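Local coordinates for protein 2-polyprenyl-6-methoxyphenol hydroxylase-like FAD-dependent oxidoreductase (Streptomyces sp. NRRL 11266, PDB 6UI5) that binds flavin-adenine dinucleotide and is probably an FAD-dependent oxidoreductase, pairing a Rossmann-type FAD-binding domain with a thioredoxin-like C-terminal domain, at residues A[78-83]-A[373-378]; A[266-271]-A[337-342]; A[293-298]-A[343-348]. One frame throughout, in Å; residues are numbered along the deposited sequence.

Interaction 1. Residues A[78-83]-A[373-378]; sequences LRLAFE and VFLAEI
An edge strand of a small antiparallel sheet, 78-80, and the tight turn that follows it lean on helix 369-379, and Leu-80 and Phe-82 meet Ala-376 there through apolar surface. The backbones come close where the helix presents the methyl of Ala-376: the CA atoms of Phe-82 and Ala-376 are 5.9 Å apart. Leu-80 points at the helix and lays its two branches on successive residues. CD1 reaches over the backbone of Ala-376, 4.1 Å from its N, while CD2 lies 4.3 Å from CB of Leu-375. Phe-82 uses an edge and not a face. Its CD1 stands 3.9 Å from CB of Ala-376, with the methyl close to the ring plane; chi1 of -177° throws the ring away from the backbone N and so brings this edge beside the helix.

Between these two side chains the chain reverses at Ala-81, the centre of an inverse gamma turn, with a weak bond from Phe-82 N to Leu-80 O. Asn-372, one residue before 373-378, receives the N-H of Ala-81 on its OD1, which ties the turn to the same helix. Within the sheet, Leu-80 also touches Val-73 and Phe-75 of the neighbouring strand 69-75, and Leu-375 packs on Met-361 of the second subunit. On the other side of the strand, Arg-79 NH2 donates to Glu-83 OE2 (2.9 Å) on its syn lone pair, a salt bridge that closes over the turn from strand to 3-10 segment.

With no hydrogen bond between 78-83 and 373-378 themselves, their fit depends on shape: a leucine and a phenylalanine edge settle round a small alanine on one turn of helix, and the charges stay outside that apolar seam.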
loop_
_atom_site.group_PDB
_atom_site.type_symbol
_atom_site.label_atom_id
_atom_site.label_comp_id
_atom_site.label_asym_id
_atom_site.label_seq_id
_atom_site.Cartn_x
_atom_site.Cartn_y
_atom_site.Cartn_z
ATOM N N LEU A 78 -2.186 11.496 6.656
ATOM C CA LEU A 78 -0.813 11.665 6.203
ATOM C C LEU A 78 -0.752 12.700 5.084
ATOM O O LEU A 78 -1.749 12.996 4.424
ATOM C CB LEU A 78 -0.236 10.345 5.697
ATOM C CG LEU A 78 -0.289 9.187 6.684
ATOM C CD1 LEU A 78 0.485 7.976 6.145
ATOM C CD2 LEU A 78 0.236 9.628 8.046
ATOM N N ARG A 79 0.447 13.232 4.864
ATOM C CA ARG A 79 0.694 14.207 3.815
ATOM C C ARG A 79 1.018 13.514 2.509
ATOM O O ARG A 79 1.762 12.538 2.499
ATOM C CB ARG A 79 1.867 15.108 4.180
ATOM C CG ARG A 79 2.139 16.119 3.119
ATOM C CD ARG A 79 3.398 16.920 3.367
ATOM N NE ARG A 79 3.599 17.811 2.238
ATOM C CZ ARG A 79 4.253 17.490 1.128
ATOM N NH1 ARG A 79 4.817 16.293 0.977
ATOM N NH2 ARG A 79 4.352 18.391 0.166
ATOM N N LEU A 80 0.504 14.051 1.402
ATOM C CA LEU A 80 0.879 13.599 0.064
ATOM C C LEU A 80 1.682 14.682 -0.649
ATOM O O LEU A 80 1.247 15.838 -0.721
ATOM C CB LEU A 80 -0.347 13.237 -0.772
ATOM C CG LEU A 80 -1.179 12.061 -0.297
ATOM C CD1 LEU A 80 -2.445 11.983 -1.128
ATOM C CD2 LEU A 80 -0.374 10.812 -0.460
ATOM N N ALA A 81 2.853 14.299 -1.178
ATOM C CA ALA A 81 3.732 15.206 -1.928
ATOM C C ALA A 81 3.044 15.641 -3.226
ATOM O O ALA A 81 3.320 15.148 -4.322
ATOM C CB ALA A 81 5.076 14.536 -2.216
ATOM N N PHE A 82 2.119 16.590 -3.095
ATOM C CA PHE A 82 1.370 17.028 -4.264
ATOM C C PHE A 82 2.233 17.839 -5.224
ATOM O O PHE A 82 1.911 17.908 -6.414
ATOM C CB PHE A 82 0.139 17.830 -3.820
ATOM C CG PHE A 82 -0.760 18.274 -4.962
ATOM C CD1 PHE A 82 -1.582 17.364 -5.620
ATOM C CD2 PHE A 82 -0.787 19.602 -5.369
ATOM C CE1 PHE A 82 -2.417 17.784 -6.670
ATOM C CE2 PHE A 82 -1.624 20.024 -6.412
ATOM C CZ PHE A 82 -2.434 19.118 -7.058
ATOM N N GLU A 83 3.322 18.441 -4.735
ATOM C CA GLU A 83 4.261 19.180 -5.577
ATOM C C GLU A 83 4.917 18.310 -6.649
ATOM O O GLU A 83 5.536 18.852 -7.571
ATOM C CB GLU A 83 5.343 19.827 -4.698
ATOM C CG GLU A 83 6.216 18.833 -3.915
ATOM C CD GLU A 83 5.661 18.493 -2.532
ATOM O OE1 GLU A 83 4.558 18.979 -2.178
ATOM O OE2 GLU A 83 6.331 17.733 -1.796
ATOM N N VAL A 373 2.499 10.494 -6.428
ATOM C CA VAL A 373 1.863 11.120 -7.576
ATOM C C VAL A 373 0.578 10.389 -7.930
ATOM O O VAL A 373 -0.465 11.012 -8.168
ATOM C CB VAL A 373 2.854 11.176 -8.752
ATOM C CG1 VAL A 373 2.144 11.569 -10.049
ATOM C CG2 VAL A 373 3.967 12.155 -8.389
ATOM N N PHE A 374 0.614 9.060 -7.910
ATOM C CA PHE A 374 -0.570 8.295 -8.275
ATOM C C PHE A 374 -1.741 8.610 -7.352
ATOM O O PHE A 374 -2.835 8.947 -7.825
ATOM C CB PHE A 374 -0.264 6.806 -8.248
ATOM C CG PHE A 374 -1.490 5.937 -8.301
ATOM C CD1 PHE A 374 -2.152 5.727 -9.498
ATOM C CD2 PHE A 374 -1.944 5.285 -7.166
ATOM C CE1 PHE A 374 -3.257 4.917 -9.559
ATOM C CE2 PHE A 374 -3.045 4.460 -7.220
ATOM C CZ PHE A 374 -3.705 4.275 -8.424
ATOM N N LEU A 375 -1.510 8.534 -6.026
ATOM C CA LEU A 375 -2.565 8.799 -5.036
ATOM C C LEU A 375 -3.019 10.252 -5.059
ATOM O O LEU A 375 -4.221 10.521 -5.066
ATOM C CB LEU A 375 -2.091 8.431 -3.636
ATOM C CG LEU A 375 -1.868 6.940 -3.375
ATOM C CD1 LEU A 375 -1.320 6.727 -1.971
ATOM C CD2 LEU A 375 -3.159 6.144 -3.583
ATOM N N ALA A 376 -2.075 11.198 -5.101
ATOM C CA ALA A 376 -2.433 12.616 -5.156
ATOM C C ALA A 376 -3.274 12.938 -6.382
ATOM O O ALA A 376 -4.169 13.793 -6.329
ATOM C CB ALA A 376 -1.180 13.493 -5.152
ATOM N N GLU A 377 -2.983 12.296 -7.500
ATOM C CA GLU A 377 -3.769 12.538 -8.703
ATOM C C GLU A 377 -5.197 12.069 -8.520
ATOM O O GLU A 377 -6.144 12.753 -8.939
ATOM C CB GLU A 377 -3.153 11.811 -9.895
ATOM C CG GLU A 377 -1.885 12.447 -10.396
ATOM C CD GLU A 377 -1.495 11.880 -11.740
ATOM O OE1 GLU A 377 -0.903 12.650 -12.526
ATOM O OE2 GLU A 377 -1.800 10.677 -12.020
ATOM N N ILE A 378 -5.364 10.892 -7.925
ATOM C CA ILE A 378 -6.684 10.286 -7.826
ATOM C C ILE A 378 -7.543 11.012 -6.784
ATOM O O ILE A 378 -8.647 11.469 -7.090
ATOM C CB ILE A 378 -6.508 8.791 -7.541
ATOM C CG1 ILE A 378 -6.244 8.119 -8.863
ATOM C CG2 ILE A 378 -7.716 8.177 -6.867
ATOM C CD1 ILE A 378 -5.813 6.752 -8.702
#

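Interaction 2. Residues A[266-271]-A[337-342]; sequences IVTRNA and LACMNI
The carbonyl oxygen of Leu-337, in the helical turn that presents Cys-339 to Thr-268 and Arg-269, is gripped by two N-H groups of one residue. The backbone N of Asn-341 reaches it at 3.0 Å in the regular pattern of helix 325-346, and the side-chain ND2 of Asn-341 adds a second bond to Leu-337 O, 2.9 Å long. The two donors arrive from opposite faces of the carbonyl plane. An unusual chi1 of 91° folds the Asn-341 amide back along its own helix for this, and the same ND2 also serves Gln-295 OE1 in helix 295-316.

On its other side this helix packs against the end of the long strand 257-271, part of the antiparallel sheet of the FAD-binding domain. Cys-339 carries the contact, and its side chain is about 10 Å from the bound FAD. Its CB lies 3.8 Å from the methyl CG2 of Thr-268, a branch that points to the helix because it stands opposite the backbone N. The other branch, OG1, is held by Asp-173, so the threonine divides its two ends between a polar partner and an apolar one. Asn-270 adds its CB, 4.3 Å from Cys-339 SG, and hands its amide oxygen to Tyr-274.

Arg-269 starts away from the helix at CB, and its chain then bends back over the preceding residues. NH1 donates to the carbonyl O of Thr-268 at 2.9 Å from above the carbonyl plane, and CB of Val-267 lies against one face of the guanidinium, toward its rim. The second subunit reaches this region as well, with its Tyr-357 against Thr-268 and its Met-361 against Met-340. Across the contact itself, the closest approach is that of Cys-339 SG to the backbone O of Arg-269, 3.3 Å.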
loop_
_atom_site.group_PDB
_atom_site.type_symbol
_atom_site.label_atom_id
_atom_site.label_comp_id
_atom_site.label_asym_id
_atom_site.label_seq_id
_atom_site.Cartn_x
_atom_site.Cartn_y
_atom_site.Cartn_z
ATOM N N ILE A 266 -22.508 5.110 6.234
ATOM C CA ILE A 266 -21.666 5.030 5.034
ATOM C C ILE A 266 -21.520 3.579 4.643
ATOM O O ILE A 266 -21.065 2.760 5.452
ATOM C CB ILE A 266 -20.280 5.650 5.248
ATOM C CG1 ILE A 266 -20.384 7.167 5.287
ATOM C CG2 ILE A 266 -19.301 5.185 4.132
ATOM C CD1 ILE A 266 -20.916 7.764 3.982
ATOM N N VAL A 267 -21.853 3.267 3.394
ATOM C CA VAL A 267 -21.405 2.033 2.765
ATOM C C VAL A 267 -20.600 2.393 1.526
ATOM O O VAL A 267 -20.615 3.530 1.065
ATOM C CB VAL A 267 -22.564 1.105 2.394
ATOM C CG1 VAL A 267 -23.141 0.443 3.671
ATOM C CG2 VAL A 267 -23.599 1.896 1.625
ATOM N N THR A 268 -19.925 1.384 0.969
ATOM C CA THR A 268 -19.018 1.530 -0.171
ATOM C C THR A 268 -19.512 0.660 -1.319
ATOM O O THR A 268 -19.494 -0.571 -1.221
ATOM C CB THR A 268 -17.609 1.118 0.219
ATOM O OG1 THR A 268 -17.205 1.839 1.385
ATOM C CG2 THR A 268 -16.644 1.409 -0.931
ATOM N N ARG A 269 -19.948 1.283 -2.413
ATOM C CA ARG A 269 -20.484 0.519 -3.534
ATOM C C ARG A 269 -20.030 1.110 -4.857
ATOM O O ARG A 269 -19.802 2.323 -4.982
ATOM C CB ARG A 269 -22.030 0.432 -3.531
ATOM C CG ARG A 269 -22.629 -0.137 -2.213
ATOM C CD ARG A 269 -22.732 -1.699 -2.160
ATOM N NE ARG A 269 -23.370 -2.068 -0.896
ATOM C CZ ARG A 269 -22.745 -2.221 0.271
ATOM N NH1 ARG A 269 -21.392 -2.140 0.339
ATOM N NH2 ARG A 269 -23.488 -2.528 1.370
ATOM N N ASN A 270 -19.896 0.224 -5.844
ATOM C CA ASN A 270 -19.644 0.626 -7.217
ATOM C C ASN A 270 -20.587 -0.176 -8.104
ATOM O O ASN A 270 -20.545 -1.408 -8.098
ATOM C CB ASN A 270 -18.172 0.401 -7.574
ATOM C CG ASN A 270 -17.729 1.196 -8.789
ATOM O OD1 ASN A 270 -18.289 2.258 -9.072
ATOM N ND2 ASN A 270 -16.695 0.691 -9.511
ATOM N N ALA A 271 -21.471 0.517 -8.824
ATOM C CA ALA A 271 -22.335 -0.150 -9.789
ATOM C C ALA A 271 -21.504 -0.983 -10.766
ATOM O O ALA A 271 -20.424 -0.571 -11.198
ATOM C CB ALA A 271 -23.168 0.888 -10.548
ATOM N N LEU A 337 -11.592 3.263 -8.424
ATOM C CA LEU A 337 -10.395 3.768 -7.761
ATOM C C LEU A 337 -10.743 4.719 -6.620
ATOM O O LEU A 337 -10.023 4.765 -5.610
ATOM C CB LEU A 337 -9.475 4.473 -8.781
ATOM C CG LEU A 337 -8.669 3.683 -9.833
ATOM C CD1 LEU A 337 -7.812 4.608 -10.737
ATOM C CD2 LEU A 337 -7.775 2.608 -9.215
ATOM N N ALA A 338 -11.830 5.486 -6.751
ATOM C CA ALA A 338 -12.301 6.264 -5.608
ATOM C C ALA A 338 -12.708 5.342 -4.465
ATOM O O ALA A 338 -12.179 5.451 -3.350
ATOM C CB ALA A 338 -13.455 7.184 -6.016
ATOM N N CYS A 339 -13.630 4.405 -4.724
ATOM C CA CYS A 339 -13.986 3.470 -3.658
ATOM C C CYS A 339 -12.737 2.842 -3.097
ATOM O O CYS A 339 -12.550 2.800 -1.883
ATOM C CB CYS A 339 -14.958 2.386 -4.149
ATOM S SG CYS A 339 -16.629 3.066 -4.606
ATOM N N MET A 340 -11.820 2.429 -3.973
ATOM C CA MET A 340 -10.687 1.641 -3.504
ATOM C C MET A 340 -9.856 2.429 -2.506
ATOM O O MET A 340 -9.625 1.971 -1.381
ATOM C CB MET A 340 -9.831 1.195 -4.681
ATOM C CG MET A 340 -8.521 0.546 -4.252
ATOM S SD MET A 340 -7.319 0.958 -5.483
ATOM C CE MET A 340 -7.349 2.741 -5.357
ATOM N N ASN A 341 -9.466 3.655 -2.872
ATOM C CA ASN A 341 -8.539 4.413 -2.036
ATOM C C ASN A 341 -9.226 5.071 -0.837
ATOM O O ASN A 341 -8.572 5.261 0.201
ATOM C CB ASN A 341 -7.781 5.455 -2.879
ATOM C CG ASN A 341 -8.461 6.788 -2.921
ATOM O OD1 ASN A 341 -8.345 7.585 -1.977
ATOM N ND2 ASN A 341 -9.163 7.070 -4.036
ATOM N N ILE A 342 -10.516 5.429 -0.939
ATOM C CA ILE A 342 -11.241 5.821 0.278
ATOM C C ILE A 342 -11.165 4.696 1.298
ATOM O O ILE A 342 -10.724 4.892 2.435
ATOM C CB ILE A 342 -12.705 6.194 -0.024
ATOM C CG1 ILE A 342 -12.817 7.380 -0.996
ATOM C CG2 ILE A 342 -13.485 6.472 1.288
ATOM C CD1 ILE A 342 -12.321 8.657 -0.460
#

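Interaction 3. Residues A[293-298]-A[343-348]; sequences NGQGLG and QAQLAL. With FAD (flavin-adenine dinucleotide), chain C.
One side-chain oxygen, OD1 of Asn-293, takes N-H groups from two glutamines, Gln-345 across the contact and Gln-295 two residues further on in the same segment. The backbones here are far apart, 10.5 Å between the CA atoms of Asn-293 and Gln-345, and the gap is spanned by the extended chain of Gln-345. Its NE2 donates to OD1 of Asn-293 at 2.9 Å in a nearly straight bond (166°) that lies in the planes of both groups. Gln-295 NE2 approaches the same OD1 at 3.1 Å, tilted from the carbonyl plane of the asparagine. The two donor nitrogens end up 3.7 Å apart, held there by the acceptor they share.

The other polar ends have partners too: Gln-345 OE1 accepts from Ala-76 N, Gln-345 NE2 is also bonded to Asn-341 OD1, and Asn-293 ND2 donates to Arg-74 O.

Right after this network comes the flavin site. Gly-294, at the N-cap of helix 295-316, and Leu-297 approach the flavin O2, with Leu-297 CB at 3.1 Å. Gly-296 lies against the ribityl chain, its backbone C 3.3 Å from FAD O2'. The largely buried amide network is consistent with a firmly held loop and helix start where the FAD contacts lie, and it links the cofactor pocket to helix 325-346.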
loop_
_atom_site.group_PDB
_atom_site.type_symbol
_atom_site.label_atom_id
_atom_site.label_comp_id
_atom_site.label_asym_id
_atom_site.label_seq_id
_atom_site.Cartn_x
_atom_site.Cartn_y
_atom_site.Cartn_z
ATOM N N ASN A 293 -11.344 14.057 0.591
ATOM C CA ASN A 293 -10.639 14.817 -0.447
ATOM C C ASN A 293 -11.575 15.447 -1.462
ATOM O O ASN A 293 -11.113 15.989 -2.464
ATOM C CB ASN A 293 -9.634 13.934 -1.185
ATOM C CG ASN A 293 -8.819 13.082 -0.243
ATOM O OD1 ASN A 293 -9.060 11.890 -0.110
ATOM N ND2 ASN A 293 -7.846 13.695 0.422
ATOM N N GLY A 294 -12.881 15.384 -1.238
ATOM C CA GLY A 294 -13.831 15.877 -2.216
ATOM C C GLY A 294 -14.071 14.924 -3.361
ATOM O O GLY A 294 -14.517 15.351 -4.433
ATOM N N GLN A 295 -13.791 13.631 -3.165
ATOM C CA GLN A 295 -13.873 12.705 -4.290
ATOM C C GLN A 295 -15.305 12.448 -4.731
ATOM O O GLN A 295 -15.545 12.248 -5.926
ATOM C CB GLN A 295 -13.189 11.394 -3.932
ATOM C CG GLN A 295 -11.698 11.549 -3.716
ATOM C CD GLN A 295 -11.058 10.235 -3.460
ATOM O OE1 GLN A 295 -11.337 9.247 -4.156
ATOM N NE2 GLN A 295 -10.232 10.181 -2.421
ATOM N N GLY A 296 -16.262 12.411 -3.791
ATOM C CA GLY A 296 -17.652 12.219 -4.183
ATOM C C GLY A 296 -18.107 13.281 -5.164
ATOM O O GLY A 296 -18.759 12.983 -6.169
ATOM N N LEU A 297 -17.733 14.535 -4.900
ATOM C CA LEU A 297 -18.089 15.630 -5.782
ATOM C C LEU A 297 -17.287 15.572 -7.076
ATOM O O LEU A 297 -17.845 15.750 -8.167
ATOM C CB LEU A 297 -17.841 16.934 -5.038
ATOM C CG LEU A 297 -18.480 18.220 -5.501
ATOM C CD1 LEU A 297 -19.895 17.912 -5.853
ATOM C CD2 LEU A 297 -18.411 19.158 -4.328
ATOM N N GLY A 298 -15.978 15.307 -6.973
ATOM C CA GLY A 298 -15.149 15.208 -8.168
ATOM C C GLY A 298 -15.641 14.160 -9.147
ATOM O O GLY A 298 -15.817 14.436 -10.338
ATOM N N GLN A 343 -11.557 3.487 0.890
ATOM C CA GLN A 343 -11.485 2.355 1.810
ATOM C C GLN A 343 -10.062 2.189 2.341
ATOM O O GLN A 343 -9.860 1.916 3.537
ATOM C CB GLN A 343 -11.960 1.080 1.106
ATOM C CG GLN A 343 -13.459 0.993 0.852
ATOM C CD GLN A 343 -14.304 1.017 2.130
ATOM O OE1 GLN A 343 -14.424 2.046 2.814
ATOM N NE2 GLN A 343 -14.880 -0.138 2.461
ATOM N N ALA A 344 -9.058 2.404 1.466
ATOM C CA ALA A 344 -7.668 2.316 1.903
ATOM C C ALA A 344 -7.354 3.392 2.926
ATOM O O ALA A 344 -6.671 3.125 3.914
ATOM C CB ALA A 344 -6.701 2.427 0.714
ATOM N N GLN A 345 -7.845 4.612 2.716
ATOM C CA GLN A 345 -7.697 5.636 3.749
ATOM C C GLN A 345 -8.346 5.196 5.057
ATOM O O GLN A 345 -7.760 5.379 6.131
ATOM C CB GLN A 345 -8.274 6.979 3.277
ATOM C CG GLN A 345 -7.340 7.729 2.298
ATOM C CD GLN A 345 -7.896 9.086 1.863
ATOM O OE1 GLN A 345 -8.042 10.002 2.688
ATOM N NE2 GLN A 345 -8.232 9.216 0.563
ATOM N N LEU A 346 -9.537 4.585 5.000
ATOM C CA LEU A 346 -10.182 4.189 6.257
ATOM C C LEU A 346 -9.340 3.163 7.012
ATOM O O LEU A 346 -9.328 3.155 8.252
ATOM C CB LEU A 346 -11.588 3.637 6.005
ATOM C CG LEU A 346 -12.691 4.654 5.699
ATOM C CD1 LEU A 346 -14.058 3.979 5.659
ATOM C CD2 LEU A 346 -12.680 5.795 6.709
ATOM N N ALA A 347 -8.589 2.321 6.289
ATOM C CA ALA A 347 -7.866 1.245 6.963
ATOM C C ALA A 347 -6.641 1.740 7.705
ATOM O O ALA A 347 -5.965 0.924 8.337
ATOM C CB ALA A 347 -7.460 0.161 5.966
ATOM N N LEU A 348 -6.328 3.035 7.632
ATOM C CA LEU A 348 -5.344 3.642 8.523
ATOM C C LEU A 348 -5.981 4.213 9.785
ATOM O O LEU A 348 -5.272 4.793 10.617
ATOM C CB LEU A 348 -4.553 4.743 7.805
ATOM C CG LEU A 348 -3.640 4.317 6.653
ATOM C CD1 LEU A 348 -4.427 4.010 5.427
ATOM C CD2 LEU A 348 -2.582 5.373 6.342
HETATM P PA FAD C . -27.239 13.485 -4.562
HETATM O O1A FAD C . -26.430 14.630 -3.994
HETATM O O2A FAD C . -27.580 12.530 -3.430
HETATM O O5B FAD C . -28.530 14.044 -5.439
HETATM C C5B FAD C . -29.518 13.136 -5.900
HETATM C C4B FAD C . -30.842 13.932 -6.141
HETATM O O4B FAD C . -31.779 13.215 -6.710
HETATM C C3B FAD C . -31.443 14.374 -4.786
HETATM O O3B FAD C . -31.922 15.641 -4.921
HETATM C C2B FAD C . -32.596 13.379 -4.548
HETATM O O2B FAD C . -33.517 13.982 -3.550
HETATM C C1B FAD C . -33.113 13.309 -5.744
HETATM N N9A FAD C . -33.875 12.113 -6.047
HETATM C C8A FAD C . -33.640 10.861 -5.594
HETATM N N7A FAD C . -34.536 10.035 -6.174
HETATM C C5A FAD C . -35.309 10.777 -7.003
HETATM C C6A FAD C . -36.369 10.455 -7.842
HETATM N N6A FAD C . -37.140 9.283 -8.232
HETATM N N1A FAD C . -36.978 11.401 -8.562
HETATM C C2A FAD C . -36.557 12.684 -8.490
HETATM N N3A FAD C . -35.507 12.997 -7.678
HETATM C C4A FAD C . -34.888 12.053 -6.936
HETATM N N1 FAD C . -18.918 15.661 -0.928
HETATM C C2 FAD C . -17.604 16.366 -0.987
HETATM O O2 FAD C . -17.113 16.679 -2.022
HETATM N N3 FAD C . -16.904 16.684 0.290
HETATM C C4 FAD C . -17.520 16.301 1.562
HETATM O O4 FAD C . -16.989 16.541 2.594
HETATM C C4X FAD C . -18.848 15.587 1.583
HETATM N N5 FAD C . -19.398 15.231 2.871
HETATM C C5X FAD C . -20.697 14.516 2.923
HETATM C C6 FAD C . -21.217 14.171 4.173
HETATM C C7 FAD C . -22.436 13.507 4.254
HETATM C C7M FAD C . -22.742 13.266 5.726
HETATM C C8 FAD C . -23.161 13.176 3.099
HETATM C C8M FAD C . -24.498 12.447 3.288
HETATM C C9 FAD C . -22.640 13.520 1.839
HETATM C C9A FAD C . -21.398 14.190 1.735
HETATM N N10 FAD C . -20.817 14.557 0.387
HETATM C C10 FAD C . -19.542 15.267 0.346
HETATM C "C1'" FAD C . -21.589 14.239 -0.831
HETATM C "C2'" FAD C . -20.949 13.376 -1.933
HETATM O "O2'" FAD C . -20.113 14.113 -2.746
HETATM C "C3'" FAD C . -22.024 12.867 -2.890
HETATM O "O3'" FAD C . -21.428 11.888 -3.680
HETATM C "C4'" FAD C . -22.604 13.912 -3.865
HETATM O "O4'" FAD C . -23.214 15.007 -3.241
HETATM C "C5'" FAD C . -23.693 13.137 -4.617
HETATM O "O5'" FAD C . -24.048 13.788 -5.805
HETATM P P FAD C . -25.284 13.210 -6.736
HETATM O O1P FAD C . -25.868 14.352 -7.533
HETATM O O2P FAD C . -24.908 12.025 -7.605
HETATM O O3P FAD C . -26.371 12.596 -5.653
#

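In the fold
From the N terminus, strand 78-80 comes first, and the turn after it meets 373-378, so interaction 1 closes a loop of nearly 300 residues that encloses the other two. Within it, 266-271 pairs with 337-342 and 293-298 with 343-348; the four segments alternate along the chain, so interactions 2 and 3 cross. They share helix 325-346, whose consecutive turns hold the end of strand 257-271 and the start of helix 295-316 beside the flavin. Ile-378 packs on Leu-337 and Leu-78 on Leu-348, joining interaction 1 to both. Together they connect the small sheet, the large antiparallel sheet and the cofactor site, and all three touch the second subunit.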